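Local coordinates for protein Dr hemagglutinin structural subunit (Escherichia coli, PDB 1UT1) that mediates adherence of uropathogenic bacteria to the upper urinary tract by binding the Dr blood group antigen, and agglutinates human erythrocytes even with D-mannose present, at residues Ser10-Val24 and Pro133-Ala147. The protein carries 3 engineered substitutions. Residues are numbered along the deposited sequence; the frame is centred on the assembly and turned at random.
Engineered in segment 10-24: Ser-10 (natural residue Gly). With EDO (1,2-ethanediol), chain N; EDO (1,2-ethanediol), chain H; SO4 (sulfate ion), chain O.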
ATOM      1  N   SER A  10      -9.171 -26.687  12.723  1.00 24.17           N
ATOM      2  CA  SER A  10      -8.243 -25.574  12.795  1.00 22.36           C
ATOM      3  C   SER A  10      -7.757 -25.152  11.424  1.00 19.76           C
ATOM      4  O   SER A  10      -7.618 -25.983  10.537  1.00 17.03           O
ATOM      5  CB  SER A  10      -7.063 -25.925  13.677  1.00 28.06           C
ATOM      6  OG  SER A  10      -6.086 -26.621  12.937  1.00 33.25           O
ATOM      7  N   PHE A  11      -7.422 -23.867  11.302  1.00 15.47           N
ATOM      8  CA  PHE A  11      -6.908 -23.306  10.062  1.00 13.63           C
ATOM      9  C   PHE A  11      -5.394 -23.128  10.130  1.00 16.29           C
ATOM     10  O   PHE A  11      -4.861 -22.572  11.097  1.00 16.04           O
ATOM     11  CB  PHE A  11      -7.569 -21.947   9.788  1.00 14.45           C
ATOM     12  CG  PHE A  11      -6.992 -21.217   8.606  1.00 14.36           C
ATOM     13  CD1 PHE A  11      -6.147 -20.121   8.785  1.00 14.08           C
ATOM     14  CD2 PHE A  11      -7.384 -21.553   7.312  1.00 14.98           C
ATOM     15  CE1 PHE A  11      -5.639 -19.401   7.666  1.00 11.81           C
ATOM     16  CE2 PHE A  11      -6.895 -20.849   6.205  1.00 14.09           C
ATOM     17  CZ  PHE A  11      -6.010 -19.786   6.387  1.00 10.92           C
ATOM     18  N   THR A  12      -4.712 -23.607   9.096  1.00 13.00           N
ATOM     19  CA  THR A  12      -3.273 -23.419   8.949  1.00 12.89           C
ATOM     20  C   THR A  12      -3.017 -22.390   7.836  1.00 13.95           C
ATOM     21  O   THR A  12      -3.270 -22.669   6.677  1.00 13.78           O
ATOM     22  CB  THR A  12      -2.583 -24.734   8.525  1.00 17.93           C
ATOM     23  OG1 THR A  12      -2.796 -25.739   9.516  1.00 17.35           O
ATOM     24  CG2 THR A  12      -1.102 -24.506   8.374  1.00 14.74           C
ATOM     25  N   PRO A  13      -2.489 -21.225   8.193  1.00 12.93           N
ATOM     26  CA  PRO A  13      -2.202 -20.210   7.186  1.00 12.42           C
ATOM     27  C   PRO A  13      -1.110 -20.728   6.265  1.00 14.99           C
ATOM     28  O   PRO A  13      -0.039 -21.177   6.725  1.00 16.26           O
ATOM     29  CB  PRO A  13      -1.677 -19.018   8.014  1.00 14.04           C
ATOM     30  CG  PRO A  13      -2.294 -19.219   9.395  1.00 17.67           C
ATOM     31  CD  PRO A  13      -2.299 -20.712   9.571  1.00 12.95           C
ATOM     32  N   SER A  14      -1.374 -20.710   4.964  1.00 11.13           N
ATOM     33  CA  SER A  14      -0.396 -21.212   3.981  1.00 10.92           C
ATOM     34  C   SER A  14      -0.810 -20.778   2.575  1.00 12.05           C
ATOM     35  O   SER A  14      -1.508 -21.496   1.869  1.00 10.15           O
ATOM     36  CB  SER A  14      -0.267 -22.754   4.043  1.00 11.26           C
ATOM     37  OG  SER A  14       0.766 -23.168   3.158  1.00 12.84           O
ATOM     38  N   GLY A  15      -0.418 -19.571   2.216  1.00  9.67           N
ATOM     39  CA  GLY A  15      -0.853 -18.994   0.954  1.00 10.65           C
ATOM     40  C   GLY A  15      -0.721 -17.481   1.007  1.00 13.43           C
ATOM     41  O   GLY A  15      -0.191 -16.903   1.968  1.00 13.64           O
ATOM     42  N   THR A  16      -1.332 -16.828   0.045  1.00  8.31           N
ATOM     43  CA  THR A  16      -1.317 -15.397   0.021  1.00  7.79           C
ATOM     44  C   THR A  16      -2.663 -14.764   0.474  1.00 11.21           C
ATOM     45  O   THR A  16      -3.624 -15.455   0.797  1.00 10.13           O
ATOM     46  CB  THR A  16      -0.875 -14.893  -1.316  1.00 10.82           C
ATOM     47  OG1 THR A  16      -1.754 -15.399  -2.332  1.00 11.64           O
ATOM     48  CG2 THR A  16       0.558 -15.414  -1.587  1.00 10.92           C
ATOM     49  N   THR A  17      -2.693 -13.449   0.488  1.00 12.16           N
ATOM     50  CA  THR A  17      -3.834 -12.714   0.993  1.00 12.34           C
ATOM     51  C   THR A  17      -4.461 -11.844  -0.084  1.00 16.11           C
ATOM     52  O   THR A  17      -3.756 -11.107  -0.810  1.00 15.41           O
ATOM     53  CB  THR A  17      -3.374 -11.820   2.162  1.00 18.21           C
ATOM     54  OG1 THR A  17      -2.873 -12.658   3.214  1.00 18.56           O
ATOM     55  CG2 THR A  17      -4.526 -10.934   2.704  1.00 15.32           C
ATOM     56  N   GLY A  18      -5.778 -11.951  -0.201  1.00 12.37           N
ATOM     57  CA  GLY A  18      -6.539 -11.135  -1.136  1.00 12.43           C
ATOM     58  C   GLY A  18      -7.328 -10.086  -0.333  1.00 14.57           C
ATOM     59  O   GLY A  18      -8.001 -10.416   0.654  1.00 13.96           O
ATOM     60  N   THR A  19      -7.270  -8.833  -0.781  1.00 10.39           N
ATOM     61  CA  THR A  19      -7.980  -7.766  -0.106  1.00  9.69           C
ATOM     62  C   THR A  19      -9.018  -7.192  -1.063  1.00 16.63           C
ATOM     63  O   THR A  19      -8.667  -6.770  -2.168  1.00 19.71           O
ATOM     64  CB  THR A  19      -6.985  -6.674   0.319  0.65 19.48           C
ATOM     65  OG1 THR A  19      -5.973  -7.255   1.164  0.65 11.90           O
ATOM     66  CG2 THR A  19      -7.697  -5.544   1.061  0.65 19.63           C
ATOM     67  N   THR A  20     -10.293  -7.250  -0.660  1.00 10.32           N
ATOM     68  CA  THR A  20     -11.422  -6.734  -1.451  1.00  9.91           C
ATOM     69  C   THR A  20     -11.834  -5.408  -0.847  1.00 13.98           C
ATOM     70  O   THR A  20     -12.106  -5.322   0.346  1.00 12.79           O
ATOM     71  CB  THR A  20     -12.622  -7.719  -1.389  1.00 16.63           C
ATOM     72  OG1 THR A  20     -12.246  -8.957  -2.026  1.00 12.62           O
ATOM     73  CG2 THR A  20     -13.866  -7.127  -2.101  1.00 17.21           C
ATOM     74  N   LYS A  21     -11.774  -4.356  -1.651  1.00 12.01           N
ATOM     75  CA  LYS A  21     -11.997  -3.007  -1.167  1.00 10.40           C
ATOM     76  C   LYS A  21     -13.160  -2.377  -1.891  1.00 16.50           C
ATOM     77  O   LYS A  21     -13.399  -2.647  -3.098  1.00 14.89           O
ATOM     78  CB  LYS A  21     -10.754  -2.166  -1.422  1.00 13.63           C
ATOM     79  CG  LYS A  21      -9.550  -2.597  -0.589  1.00 20.82           C
ATOM     80  CD  LYS A  21      -8.393  -1.602  -0.749  1.00 27.57           C
ATOM     81  CE  LYS A  21      -7.080  -2.175  -0.199  1.00 39.80           C
ATOM     82  NZ  LYS A  21      -5.889  -1.769  -1.017  1.00 47.53           N
ATOM     83  N   LEU A  22     -13.872  -1.512  -1.178  1.00 10.36           N
ATOM     84  CA  LEU A  22     -14.986  -0.810  -1.782  1.00 10.45           C
ATOM     85  C   LEU A  22     -15.117   0.530  -1.081  1.00 11.64           C
ATOM     86  O   LEU A  22     -15.153   0.572   0.118  1.00 11.75           O
ATOM     87  CB  LEU A  22     -16.305  -1.627  -1.594  1.00 11.39           C
ATOM     88  CG  LEU A  22     -17.582  -0.887  -2.004  1.00 16.41           C
ATOM     89  CD1 LEU A  22     -17.602  -0.703  -3.461  1.00 17.23           C
ATOM     90  CD2 LEU A  22     -18.849  -1.604  -1.517  1.00 19.90           C
ATOM     91  N   THR A  23     -15.234   1.612  -1.843  1.00 10.74           N
ATOM     92  CA  THR A  23     -15.572   2.901  -1.273  1.00 10.61           C
ATOM     93  C   THR A  23     -17.064   3.147  -1.512  1.00 12.68           C
ATOM     94  O   THR A  23     -17.556   3.053  -2.649  1.00 12.43           O
ATOM     95  CB  THR A  23     -14.744   4.026  -1.899  1.00 13.85           C
ATOM     96  OG1 THR A  23     -13.360   3.828  -1.556  1.00 14.47           O
ATOM     97  CG2 THR A  23     -15.227   5.382  -1.391  1.00 11.76           C
ATOM     98  N   VAL A  24     -17.778   3.443  -0.430  1.00  9.90           N
ATOM     99  CA  VAL A  24     -19.220   3.689  -0.480  1.00  7.93           C
ATOM    100  C   VAL A  24     -19.423   5.216  -0.440  1.00 11.08           C
ATOM    101  O   VAL A  24     -18.767   5.912   0.335  1.00 11.35           O
ATOM    102  CB  VAL A  24     -19.935   3.029   0.730  1.00 11.39           C
ATOM    103  CG1 VAL A  24     -21.459   3.423   0.776  1.00 12.06           C
ATOM    104  CG2 VAL A  24     -19.786   1.502   0.634  1.00 10.07           C
ATOM    105  N   PRO A 133     -23.118   3.735   5.789  1.00 13.35           N
ATOM    106  CA  PRO A 133     -22.459   5.056   5.816  1.00 13.27           C
ATOM    107  C   PRO A 133     -21.343   5.126   4.758  1.00 14.41           C
ATOM    108  O   PRO A 133     -20.564   4.174   4.588  1.00 13.60           O
ATOM    109  CB  PRO A 133     -21.839   5.125   7.213  1.00 14.32           C
ATOM    110  CG  PRO A 133     -22.503   4.088   8.022  1.00 18.36           C
ATOM    111  CD  PRO A 133     -22.948   3.009   7.054  1.00 15.07           C
ATOM    112  N   PRO A 134     -21.191   6.285   4.118  1.00 12.68           N
ATOM    113  CA  PRO A 134     -20.073   6.463   3.190  1.00 12.85           C
ATOM    114  C   PRO A 134     -18.727   6.246   3.916  1.00 14.95           C
ATOM    115  O   PRO A 134     -18.560   6.605   5.091  1.00 16.34           O
ATOM    116  CB  PRO A 134     -20.217   7.926   2.740  1.00 14.01           C
ATOM    117  CG  PRO A 134     -21.737   8.169   2.831  1.00 16.29           C
ATOM    118  CD  PRO A 134     -22.152   7.409   4.059  1.00 13.45           C
ATOM    119  N   GLY A 135     -17.799   5.589   3.230  1.00 11.51           N
ATOM    120  CA  GLY A 135     -16.484   5.315   3.788  1.00 10.74           C
ATOM    121  C   GLY A 135     -15.770   4.264   2.937  1.00 13.35           C
ATOM    122  O   GLY A 135     -16.249   3.898   1.863  1.00 12.30           O
ATOM    123  N   ASN A 136     -14.602   3.837   3.416  1.00  9.96           N
ATOM    124  CA  ASN A 136     -13.787   2.805   2.753  1.00  9.36           C
ATOM    125  C   ASN A 136     -13.929   1.526   3.527  1.00 10.69           C
ATOM    126  O   ASN A 136     -13.748   1.491   4.748  1.00 10.09           O
ATOM    127  CB  ASN A 136     -12.304   3.227   2.713  1.00 10.08           C
ATOM    128  CG  ASN A 136     -12.118   4.575   2.081  1.00 22.98           C
ATOM    129  OD1 ASN A 136     -12.544   4.798   0.945  1.00 19.16           O
ATOM    130  ND2 ASN A 136     -11.655   5.537   2.873  1.00 21.19           N
ATOM    131  N   TYR A 137     -14.290   0.476   2.819  1.00  8.48           N
ATOM    132  CA  TYR A 137     -14.594  -0.808   3.425  1.00  8.16           C
ATOM    133  C   TYR A 137     -13.667  -1.839   2.854  1.00 11.51           C
ATOM    134  O   TYR A 137     -13.323  -1.779   1.691  1.00 11.18           O
ATOM    135  CB  TYR A 137     -16.045  -1.182   3.086  1.00  9.75           C
ATOM    136  CG  TYR A 137     -17.048  -0.335   3.833  1.00  9.52           C
ATOM    137  CD1 TYR A 137     -17.647  -0.802   5.012  1.00 11.19           C
ATOM    138  CD2 TYR A 137     -17.401   0.932   3.361  1.00 10.47           C
ATOM    139  CE1 TYR A 137     -18.535   0.006   5.738  1.00 10.02           C
ATOM    140  CE2 TYR A 137     -18.335   1.731   4.045  1.00 11.48           C
ATOM    141  CZ  TYR A 137     -18.834   1.287   5.275  1.00 11.70           C
ATOM    142  OH  TYR A 137     -19.742   2.071   5.964  1.00 11.55           O
ATOM    143  N   THR A 138     -13.307  -2.815   3.678  1.00 10.12           N
ATOM    144  CA  THR A 138     -12.314  -3.813   3.276  1.00 10.22           C
ATOM    145  C   THR A 138     -12.685  -5.203   3.811  1.00 12.46           C
ATOM    146  O   THR A 138     -13.170  -5.330   4.958  1.00 11.58           O
ATOM    147  CB  THR A 138     -10.873  -3.398   3.871  1.00 13.34           C
ATOM    148  OG1 THR A 138     -10.563  -2.033   3.522  1.00 12.68           O
ATOM    149  CG2 THR A 138      -9.781  -4.288   3.324  1.00 12.37           C
ATOM    150  N   LEU A 139     -12.385  -6.238   3.010  1.00  8.96           N
ATOM    151  CA  LEU A 139     -12.520  -7.626   3.432  1.00  9.45           C
ATOM    152  C   LEU A 139     -11.206  -8.307   3.053  1.00 13.60           C
ATOM    153  O   LEU A 139     -10.784  -8.262   1.895  1.00 13.60           O
ATOM    154  CB  LEU A 139     -13.673  -8.349   2.737  1.00  9.22           C
ATOM    155  CG  LEU A 139     -13.643  -9.885   2.873  1.00 11.94           C
ATOM    156  CD1 LEU A 139     -13.851 -10.308   4.322  1.00 12.53           C
ATOM    157  CD2 LEU A 139     -14.736 -10.503   1.991  1.00 12.09           C
ATOM    158  N   THR A 140     -10.520  -8.865   4.042  1.00  9.40           N
ATOM    159  CA  THR A 140      -9.215  -9.473   3.791  1.00  9.10           C
ATOM    160  C   THR A 140      -9.292 -10.995   4.007  1.00 11.54           C
ATOM    161  O   THR A 140      -9.814 -11.455   5.038  1.00 12.07           O
ATOM    162  CB  THR A 140      -8.176  -8.851   4.739  1.00 13.09           C
ATOM    163  OG1 THR A 140      -8.088  -7.437   4.482  1.00 14.25           O
ATOM    164  CG2 THR A 140      -6.819  -9.480   4.520  1.00 13.33           C
ATOM    165  N   LEU A 141      -8.847 -11.764   3.012  1.00  8.99           N
ATOM    166  CA  LEU A 141      -8.924 -13.244   3.047  1.00  8.84           C
ATOM    167  C   LEU A 141      -7.538 -13.835   2.795  1.00 12.89           C
ATOM    168  O   LEU A 141      -6.843 -13.451   1.847  1.00 13.74           O
ATOM    169  CB  LEU A 141      -9.868 -13.767   1.967  1.00  9.37           C
ATOM    170  CG  LEU A 141     -11.356 -13.334   2.115  1.00 12.49           C
ATOM    171  CD1 LEU A 141     -12.144 -13.621   0.808  1.00 12.31           C
ATOM    172  CD2 LEU A 141     -11.988 -14.057   3.266  1.00 12.67           C
ATOM    173  N   THR A 142      -7.151 -14.766   3.646  1.00  9.50           N
ATOM    174  CA  THR A 142      -5.830 -15.383   3.558  1.00  9.11           C
ATOM    175  C   THR A 142      -5.995 -16.861   3.269  1.00 10.23           C
ATOM    176  O   THR A 142      -6.768 -17.549   3.930  1.00  9.62           O
ATOM    177  CB  THR A 142      -5.060 -15.229   4.901  1.00 16.03           C
ATOM    178  OG1 THR A 142      -4.854 -13.836   5.165  1.00 14.76           O
ATOM    179  CG2 THR A 142      -3.666 -15.962   4.813  1.00 13.00           C
ATOM    180  N   GLY A 143      -5.207 -17.362   2.329  1.00  8.05           N
ATOM    181  CA  GLY A 143      -5.281 -18.763   1.931  1.00  8.20           C
ATOM    182  C   GLY A 143      -4.577 -19.667   2.901  1.00 11.79           C
ATOM    183  O   GLY A 143      -3.606 -19.275   3.572  1.00 12.38           O
ATOM    184  N   GLY A 144      -5.053 -20.895   2.964  1.00  9.96           N
ATOM    185  CA  GLY A 144      -4.483 -21.881   3.869  1.00  9.73           C
ATOM    186  C   GLY A 144      -5.307 -23.149   3.762  1.00 11.71           C
ATOM    187  O   GLY A 144      -5.936 -23.395   2.739  1.00 10.67           O
ATOM    188  N   TYR A 145      -5.210 -24.015   4.768  1.00 10.43           N
ATOM    189  CA  TYR A 145      -5.981 -25.266   4.732  1.00 10.95           C
ATOM    190  C   TYR A 145      -6.564 -25.580   6.075  1.00 14.60           C
ATOM    191  O   TYR A 145      -6.113 -25.054   7.108  1.00 14.48           O
ATOM    192  CB  TYR A 145      -5.183 -26.444   4.163  1.00 12.17           C
ATOM    193  CG  TYR A 145      -3.912 -26.738   4.905  1.00 14.94           C
ATOM    194  CD1 TYR A 145      -2.693 -26.187   4.494  1.00 16.05           C
ATOM    195  CD2 TYR A 145      -3.918 -27.592   6.007  1.00 17.45           C
ATOM    196  CE1 TYR A 145      -1.507 -26.471   5.205  1.00 15.96           C
ATOM    197  CE2 TYR A 145      -2.744 -27.875   6.720  1.00 17.97           C
ATOM    198  CZ  TYR A 145      -1.549 -27.353   6.286  1.00 25.01           C
ATOM    199  OH  TYR A 145      -0.386 -27.691   6.970  1.00 26.20           O
ATOM    200  N   TRP A 146      -7.657 -26.318   6.059  1.00 11.54           N
ATOM    201  CA  TRP A 146      -8.399 -26.556   7.282  1.00 14.22           C
ATOM    202  C   TRP A 146      -8.387 -28.047   7.604  1.00 18.33           C
ATOM    203  O   TRP A 146      -8.330 -28.895   6.699  1.00 15.79           O
ATOM    204  CB  TRP A 146      -9.839 -26.039   7.091  1.00 15.69           C
ATOM    205  CG  TRP A 146     -10.729 -26.096   8.307  1.00 17.82           C
ATOM    206  CD1 TRP A 146     -10.952 -25.092   9.224  1.00 20.62           C
ATOM    207  CD2 TRP A 146     -11.575 -27.181   8.682  1.00 18.06           C
ATOM    208  NE1 TRP A 146     -11.923 -25.485  10.123  1.00 21.33           N
ATOM    209  CE2 TRP A 146     -12.309 -26.770   9.821  1.00 22.02           C
ATOM    210  CE3 TRP A 146     -11.806 -28.457   8.149  1.00 19.45           C
ATOM    211  CZ2 TRP A 146     -13.270 -27.578  10.418  1.00 21.90           C
ATOM    212  CZ3 TRP A 146     -12.769 -29.250   8.728  1.00 22.10           C
ATOM    213  CH2 TRP A 146     -13.479 -28.820   9.868  1.00 23.04           C
ATOM    214  N   ALA A 147      -8.464 -28.357   8.896  1.00 18.14           N
ATOM    215  CA  ALA A 147      -8.614 -29.744   9.340  1.00 20.77           C
ATOM    216  C   ALA A 147      -9.368 -29.816  10.667  1.00 24.45           C
ATOM    217  O   ALA A 147      -9.344 -28.867  11.466  1.00 23.16           O
ATOM    218  CB  ALA A 147      -7.261 -30.407   9.463  1.00 21.68           C
TER
HETATM  219  C1  EDO N1147      -0.053 -17.043   5.227  1.00 22.84           C
HETATM  220  O1  EDO N1147       0.269 -16.035   4.278  1.00 24.86           O
HETATM  221  C2  EDO N1147       1.182 -17.930   5.431  1.00 18.92           C
HETATM  222  O2  EDO N1147       1.572 -18.551   4.188  1.00 14.35           O
HETATM  223  C1  EDO H1141     -15.531   7.978   1.894  1.00 25.81           C
HETATM  224  O1  EDO H1141     -14.594   8.438   0.932  1.00 28.10           O
HETATM  225  C2  EDO H1141     -16.872   8.658   1.628  1.00 20.11           C
HETATM  226  O2  EDO H1141     -17.376   8.239   0.352  1.00 14.65           O
HETATM  227  S   SO4 O1148      -5.110  -8.482  -4.090  1.00 35.14           S
HETATM  228  O1  SO4 O1148      -5.135  -7.049  -4.535  1.00 35.48           O
HETATM  229  O2  SO4 O1148      -3.762  -8.931  -3.695  1.00 36.56           O
HETATM  230  O3  SO4 O1148      -5.958  -8.552  -2.864  1.00 37.97           O
HETATM  231  O4  SO4 O1148      -5.790  -9.298  -5.076  1.00 36.59           O
HETATM  232  O   HOH W   1      -0.921 -27.779  10.219  1.00 32.59           O
HETATM  233  O   HOH W   2      -5.865  -6.312   3.971  1.00 31.54           O
HETATM  234  O   HOH W   3     -10.832 -10.377  -0.420  1.00 22.72           O
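In this immunoglobulin-like fimbrial adhesin, strands 10-14 and 16-24 both pair antiparallel with strand 135-147, the ladder being interrupted by a beta bulge. Between Pro-13 and Thr-17 the register slips by two residues as the chain turns a corner at Gly-15. Ser-14 N and Thr-16 O both bond to the backbone of Gly-143 there, keeping the chains joined across the break. Beside the bulge the Phe-11 ring lies against Gly-144, where Phe-11 CE2 is 3.5 Å from Gly-144 CA; CG anti to the backbone N (chi1 174°) swings the ring that way. On the other face Thr-12 CB sits 3.7 Å from the Tyr-145 ring centroid, a CH-pi contact offset toward the rim, and a water links their hydroxyls. Further along, threonines line one face: Thr-17 CG2 meets Thr-140 CG2 tightly, at 3.3 Å. Thr-23 OG1 donates to Asn-136 OD1 in the carbonyl plane (2.8 Å), while Val-24 CG2 packs obliquely against Tyr-137, whose OH bonds to Pro-133 O. Inside the fold, Leu-22 and Tyr-137 rest on Leu-81 of strand 78-83, and Phe-11 and Trp-146 cover strand 64-69, while at the subunit interface Ser-14 OG bonds to Cys-28 O of the second subunit.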